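Importin-95 (Chaetomium thermophilum, PDB 4XRI) probably carries cargo proteins into the nucleus as a flexible HEAT-repeat transport receptor of the importin-beta family, and probably binds a small GTPase. Local coordinates at residues V335-A347 / D389-G401. The protein carries 2 engineered substitutions. Residues are numbered along the deposited sequence; the frame is centred on the assembly and turned at random.
Sequences VLLQLLTKQDEDA and DWHFRDAAVSAFG
T341 CG2 lies over one face of the F392 ring, 3.9 Å from the ring centroid and 18° off its normal, a CH-pi contact; D389 CG sits at the edge of that ring. The W390 indole has E345 OE1 at its edge, 3.5 Å from CZ2, with carboxylate and ring planes 84° apart, though E345 is poorly ordered. One indole face carries H391 CE1; the imidazole in turn has W390 CZ2 on one face and Q343 O at its edge. The T341 methyl reaches F392 because CG2 stands anti to the carbonyl carbon, while OG1 turns back to Q338 O at 2.6 Å. Both segments belong to the alpha-solenoid of HEAT repeats: the axes of 335-340, in helix 324-340, and 390-401, in helix 390-402, approach to 9.2 Å, with 130° between their N-to-C directions. Alanines face the first helix at the crossing: A395 CB meets L340 CB at 3.7 Å and A399 CB meets L337 CD2 at 3.6 Å. F380 of helix 374-384 touches both L337 and A395. Beyond the helix end, the bent side chain of Q343 donates twice through NE2, to H391 O at 2.8 Å on a lone pair and to D394 OD2 at 2.9 Å on the anti side but tilted out of the carboxylate plane. Both acceptors lie near the plane of the Q343 amide, so the two bonds together oppose its rotation; D394 OD1 is held by S437 of helix 432-449.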
loop_
_atom_site.group_PDB
_atom_site.type_symbol
_atom_site.label_atom_id
_atom_site.label_comp_id
_atom_site.label_asym_id
_atom_site.label_seq_id
_atom_site.Cartn_x
_atom_site.Cartn_y
_atom_site.Cartn_z
ATOM N N VAL A 335 12.655 27.566 -5.308
ATOM C CA VAL A 335 12.251 27.682 -3.910
ATOM C C VAL A 335 12.404 26.344 -3.195
ATOM O O VAL A 335 12.869 26.288 -2.055
ATOM C CB VAL A 335 10.794 28.173 -3.778
ATOM C CG1 VAL A 335 10.333 28.095 -2.333
ATOM C CG2 VAL A 335 10.667 29.596 -4.299
ATOM N N LEU A 336 12.014 25.270 -3.877
ATOM C CA LEU A 336 12.155 23.921 -3.339
ATOM C C LEU A 336 13.611 23.596 -3.036
ATOM O O LEU A 336 13.932 23.055 -1.979
ATOM C CB LEU A 336 11.584 22.891 -4.316
ATOM C CG LEU A 336 10.061 22.802 -4.391
ATOM C CD1 LEU A 336 9.650 21.858 -5.504
ATOM C CD2 LEU A 336 9.504 22.342 -3.054
ATOM N N LEU A 337 14.485 23.931 -3.980
ATOM C CA LEU A 337 15.920 23.722 -3.827
ATOM C C LEU A 337 16.464 24.495 -2.634
ATOM O O LEU A 337 17.323 24.007 -1.901
ATOM C CB LEU A 337 16.652 24.135 -5.106
ATOM C CG LEU A 337 16.244 23.319 -6.335
ATOM C CD1 LEU A 337 16.752 23.948 -7.617
ATOM C CD2 LEU A 337 16.752 21.897 -6.200
ATOM N N GLN A 338 15.952 25.707 -2.450
ATOM C CA GLN A 338 16.332 26.544 -1.321
ATOM C C GLN A 338 15.908 25.891 -0.006
ATOM O O GLN A 338 16.618 25.966 1.000
ATOM C CB GLN A 338 15.706 27.934 -1.456
ATOM C CG GLN A 338 16.498 29.042 -0.795
ATOM C CD GLN A 338 15.846 30.400 -0.972
ATOM O OE1 GLN A 338 14.658 30.494 -1.283
ATOM N NE2 GLN A 338 16.623 31.461 -0.782
ATOM N N LEU A 339 14.747 25.243 -0.027
ATOM C CA LEU A 339 14.214 24.581 1.158
ATOM C C LEU A 339 14.991 23.316 1.502
ATOM O O LEU A 339 14.951 22.846 2.639
ATOM C CB LEU A 339 12.736 24.243 0.962
ATOM C CG LEU A 339 11.770 25.429 0.976
ATOM C CD1 LEU A 339 10.351 24.962 0.705
ATOM C CD2 LEU A 339 11.854 26.165 2.308
ATOM N N LEU A 340 15.691 22.763 0.516
ATOM C CA LEU A 340 16.539 21.601 0.750
ATOM C C LEU A 340 17.680 21.953 1.699
ATOM O O LEU A 340 18.211 21.085 2.389
ATOM C CB LEU A 340 17.102 21.055 -0.566
ATOM C CG LEU A 340 16.137 20.341 -1.517
ATOM C CD1 LEU A 340 16.898 19.650 -2.637
ATOM C CD2 LEU A 340 15.265 19.341 -0.763
ATOM N N THR A 341 18.044 23.233 1.737
ATOM C CA THR A 341 19.145 23.694 2.575
ATOM C C THR A 341 18.703 23.964 4.011
ATOM O O THR A 341 19.489 24.442 4.828
ATOM C CB THR A 341 19.788 24.978 2.012
ATOM O OG1 THR A 341 18.906 26.089 2.220
ATOM C CG2 THR A 341 20.074 24.831 0.525
ATOM N N LYS A 342 17.450 23.649 4.319
ATOM C CA LYS A 342 16.917 23.885 5.656
ATOM C C LYS A 342 16.871 22.606 6.487
ATOM O O LYS A 342 15.937 22.404 7.264
ATOM C CB LYS A 342 15.515 24.494 5.574
ATOM C CG LYS A 342 15.419 25.744 4.716
ATOM C CD LYS A 342 16.360 26.835 5.199
ATOM C CE LYS A 342 16.184 28.106 4.379
ATOM N NZ LYS A 342 17.217 29.134 4.692
ATOM N N GLN A 343 17.873 21.746 6.326
ATOM C CA GLN A 343 17.907 20.488 7.065
ATOM C C GLN A 343 18.054 20.730 8.559
ATOM O O GLN A 343 18.724 21.668 8.986
ATOM C CB GLN A 343 19.051 19.586 6.586
ATOM C CG GLN A 343 19.172 19.431 5.087
ATOM C CD GLN A 343 20.163 20.404 4.488
ATOM O OE1 GLN A 343 20.238 21.560 4.898
ATOM N NE2 GLN A 343 20.938 19.937 3.515
ATOM N N ASP A 344 17.414 19.876 9.347
ATOM C CA ASP A 344 17.638 19.850 10.783
ATOM C C ASP A 344 18.369 18.563 11.125
ATOM O O ASP A 344 17.779 17.484 11.120
ATOM C CB ASP A 344 16.320 19.952 11.555
ATOM C CG ASP A 344 16.529 20.276 13.023
ATOM O OD1 ASP A 344 17.678 20.180 13.504
ATOM O OD2 ASP A 344 15.540 20.627 13.699
ATOM N N GLU A 345 19.659 18.686 11.413
ATOM C CA GLU A 345 20.508 17.531 11.673
ATOM C C GLU A 345 20.094 16.791 12.940
ATOM O O GLU A 345 20.319 15.587 13.069
ATOM C CB GLU A 345 21.975 17.959 11.772
ATOM C CG GLU A 345 22.260 19.044 12.808
ATOM C CD GLU A 345 21.874 20.438 12.338
ATOM O OE1 GLU A 345 21.308 20.563 11.231
ATOM O OE2 GLU A 345 22.137 21.409 13.079
ATOM N N ASP A 346 19.477 17.513 13.870
ATOM C CA ASP A 346 19.048 16.929 15.135
ATOM C C ASP A 346 17.758 16.128 14.995
ATOM O O ASP A 346 17.574 15.114 15.669
ATOM C CB ASP A 346 18.858 18.022 16.189
ATOM C CG ASP A 346 20.151 18.730 16.532
ATOM O OD1 ASP A 346 21.210 18.071 16.529
ATOM O OD2 ASP A 346 20.106 19.949 16.806
ATOM N N ALA A 347 16.875 16.595 14.116
ATOM C CA ALA A 347 15.524 16.051 13.975
ATOM C C ALA A 347 15.496 14.534 13.790
ATOM O O ALA A 347 16.402 13.950 13.197
ATOM C CB ALA A 347 14.813 16.727 12.813
ATOM N N ASP A 389 29.218 25.477 3.454
ATOM C CA ASP A 389 28.134 25.004 4.303
ATOM C C ASP A 389 27.655 23.643 3.810
ATOM O O ASP A 389 27.257 23.499 2.655
ATOM C CB ASP A 389 26.977 26.010 4.310
ATOM C CG ASP A 389 25.941 25.712 5.380
ATOM O OD1 ASP A 389 25.116 26.605 5.665
ATOM O OD2 ASP A 389 25.952 24.598 5.945
ATOM N N TRP A 390 27.688 22.649 4.692
ATOM C CA TRP A 390 27.293 21.293 4.328
ATOM C C TRP A 390 25.817 21.218 3.939
ATOM O O TRP A 390 25.412 20.320 3.204
ATOM C CB TRP A 390 27.581 20.320 5.473
ATOM C CG TRP A 390 26.725 20.536 6.680
ATOM C CD1 TRP A 390 27.023 21.300 7.770
ATOM C CD2 TRP A 390 25.425 19.983 6.921
ATOM N NE1 TRP A 390 25.992 21.256 8.675
ATOM C CE2 TRP A 390 24.999 20.454 8.179
ATOM C CE3 TRP A 390 24.583 19.134 6.196
ATOM C CZ2 TRP A 390 23.765 20.107 8.726
ATOM C CZ3 TRP A 390 23.359 18.790 6.742
ATOM C CH2 TRP A 390 22.962 19.276 7.996
ATOM N N HIS A 391 25.020 22.159 4.443
ATOM C CA HIS A 391 23.607 22.251 4.083
ATOM C C HIS A 391 23.427 22.328 2.573
ATOM O O HIS A 391 22.542 21.688 2.006
ATOM C CB HIS A 391 22.953 23.475 4.733
ATOM C CG HIS A 391 22.863 23.402 6.224
ATOM N ND1 HIS A 391 23.867 23.853 7.056
ATOM C CD2 HIS A 391 21.881 22.944 7.036
ATOM C CE1 HIS A 391 23.509 23.669 8.313
ATOM N NE2 HIS A 391 22.308 23.118 8.330
ATOM N N PHE A 392 24.281 23.117 1.930
ATOM C CA PHE A 392 24.168 23.382 0.503
ATOM C C PHE A 392 24.780 22.274 -0.348
ATOM O O PHE A 392 24.279 21.974 -1.431
ATOM C CB PHE A 392 24.822 24.723 0.170
ATOM C CG PHE A 392 24.032 25.913 0.637
ATOM C CD1 PHE A 392 23.268 26.645 -0.256
ATOM C CD2 PHE A 392 24.041 26.290 1.970
ATOM C CE1 PHE A 392 22.536 27.736 0.169
ATOM C CE2 PHE A 392 23.309 27.379 2.402
ATOM C CZ PHE A 392 22.556 28.104 1.500
ATOM N N ARG A 393 25.861 21.671 0.136
ATOM C CA ARG A 393 26.447 20.520 -0.544
ATOM C C ARG A 393 25.475 19.348 -0.504
ATOM O O ARG A 393 25.239 18.688 -1.517
ATOM C CB ARG A 393 27.782 20.120 0.090
ATOM C CG ARG A 393 28.869 21.178 -0.017
ATOM C CD ARG A 393 30.253 20.569 0.157
ATOM N NE ARG A 393 30.398 19.860 1.426
ATOM C CZ ARG A 393 30.645 20.451 2.590
ATOM N NH1 ARG A 393 30.767 21.769 2.652
ATOM N NH2 ARG A 393 30.765 19.724 3.692
ATOM N N ASP A 394 24.916 19.106 0.678
ATOM C CA ASP A 394 23.920 18.061 0.867
ATOM C C ASP A 394 22.703 18.313 -0.012
ATOM O O ASP A 394 22.166 17.390 -0.622
ATOM C CB ASP A 394 23.498 17.976 2.335
ATOM C CG ASP A 394 22.458 16.901 2.578
ATOM O OD1 ASP A 394 22.847 15.725 2.725
ATOM O OD2 ASP A 394 21.255 17.232 2.630
ATOM N N ALA A 395 22.271 19.569 -0.071
ATOM C CA ALA A 395 21.138 19.951 -0.907
ATOM C C ALA A 395 21.439 19.690 -2.377
ATOM O O ALA A 395 20.582 19.220 -3.127
ATOM C CB ALA A 395 20.789 21.412 -0.692
ATOM N N ALA A 396 22.674 19.986 -2.771
ATOM C CA ALA A 396 23.096 19.861 -4.160
ATOM C C ALA A 396 23.048 18.413 -4.643
ATOM O O ALA A 396 22.481 18.125 -5.697
ATOM C CB ALA A 396 24.498 20.429 -4.338
ATOM N N VAL A 397 23.647 17.507 -3.874
ATOM C CA VAL A 397 23.658 16.094 -4.241
ATOM C C VAL A 397 22.250 15.506 -4.159
ATOM O O VAL A 397 21.869 14.682 -4.990
ATOM C CB VAL A 397 24.623 15.269 -3.351
ATOM C CG1 VAL A 397 26.060 15.698 -3.599
ATOM C CG2 VAL A 397 24.273 15.409 -1.883
ATOM N N SER A 398 21.480 15.945 -3.167
ATOM C CA SER A 398 20.103 15.491 -2.999
ATOM C C SER A 398 19.276 15.843 -4.224
ATOM O O SER A 398 18.573 14.996 -4.781
ATOM C CB SER A 398 19.470 16.109 -1.749
ATOM O OG SER A 398 20.082 15.621 -0.569
ATOM N N ALA A 399 19.372 17.103 -4.636
ATOM C CA ALA A 399 18.647 17.598 -5.799
ATOM C C ALA A 399 18.984 16.800 -7.049
ATOM O O ALA A 399 18.100 16.444 -7.824
ATOM C CB ALA A 399 18.953 19.071 -6.021
ATOM N N PHE A 400 20.272 16.524 -7.229
ATOM C CA PHE A 400 20.766 15.792 -8.389
ATOM C C PHE A 400 20.119 14.415 -8.484
ATOM O O PHE A 400 19.593 14.029 -9.530
ATOM C CB PHE A 400 22.285 15.652 -8.322
ATOM C CG PHE A 400 22.909 15.229 -9.615
ATOM C CD1 PHE A 400 23.565 14.016 -9.720
ATOM C CD2 PHE A 400 22.842 16.049 -10.727
ATOM C CE1 PHE A 400 24.150 13.631 -10.914
ATOM C CE2 PHE A 400 23.419 15.670 -11.922
ATOM C CZ PHE A 400 24.075 14.458 -12.017
ATOM N N GLY A 401 20.151 13.680 -7.378
ATOM C CA GLY A 401 19.517 12.378 -7.318
ATOM C C GLY A 401 18.012 12.472 -7.464
ATOM O O GLY A 401 17.388 11.597 -8.061
#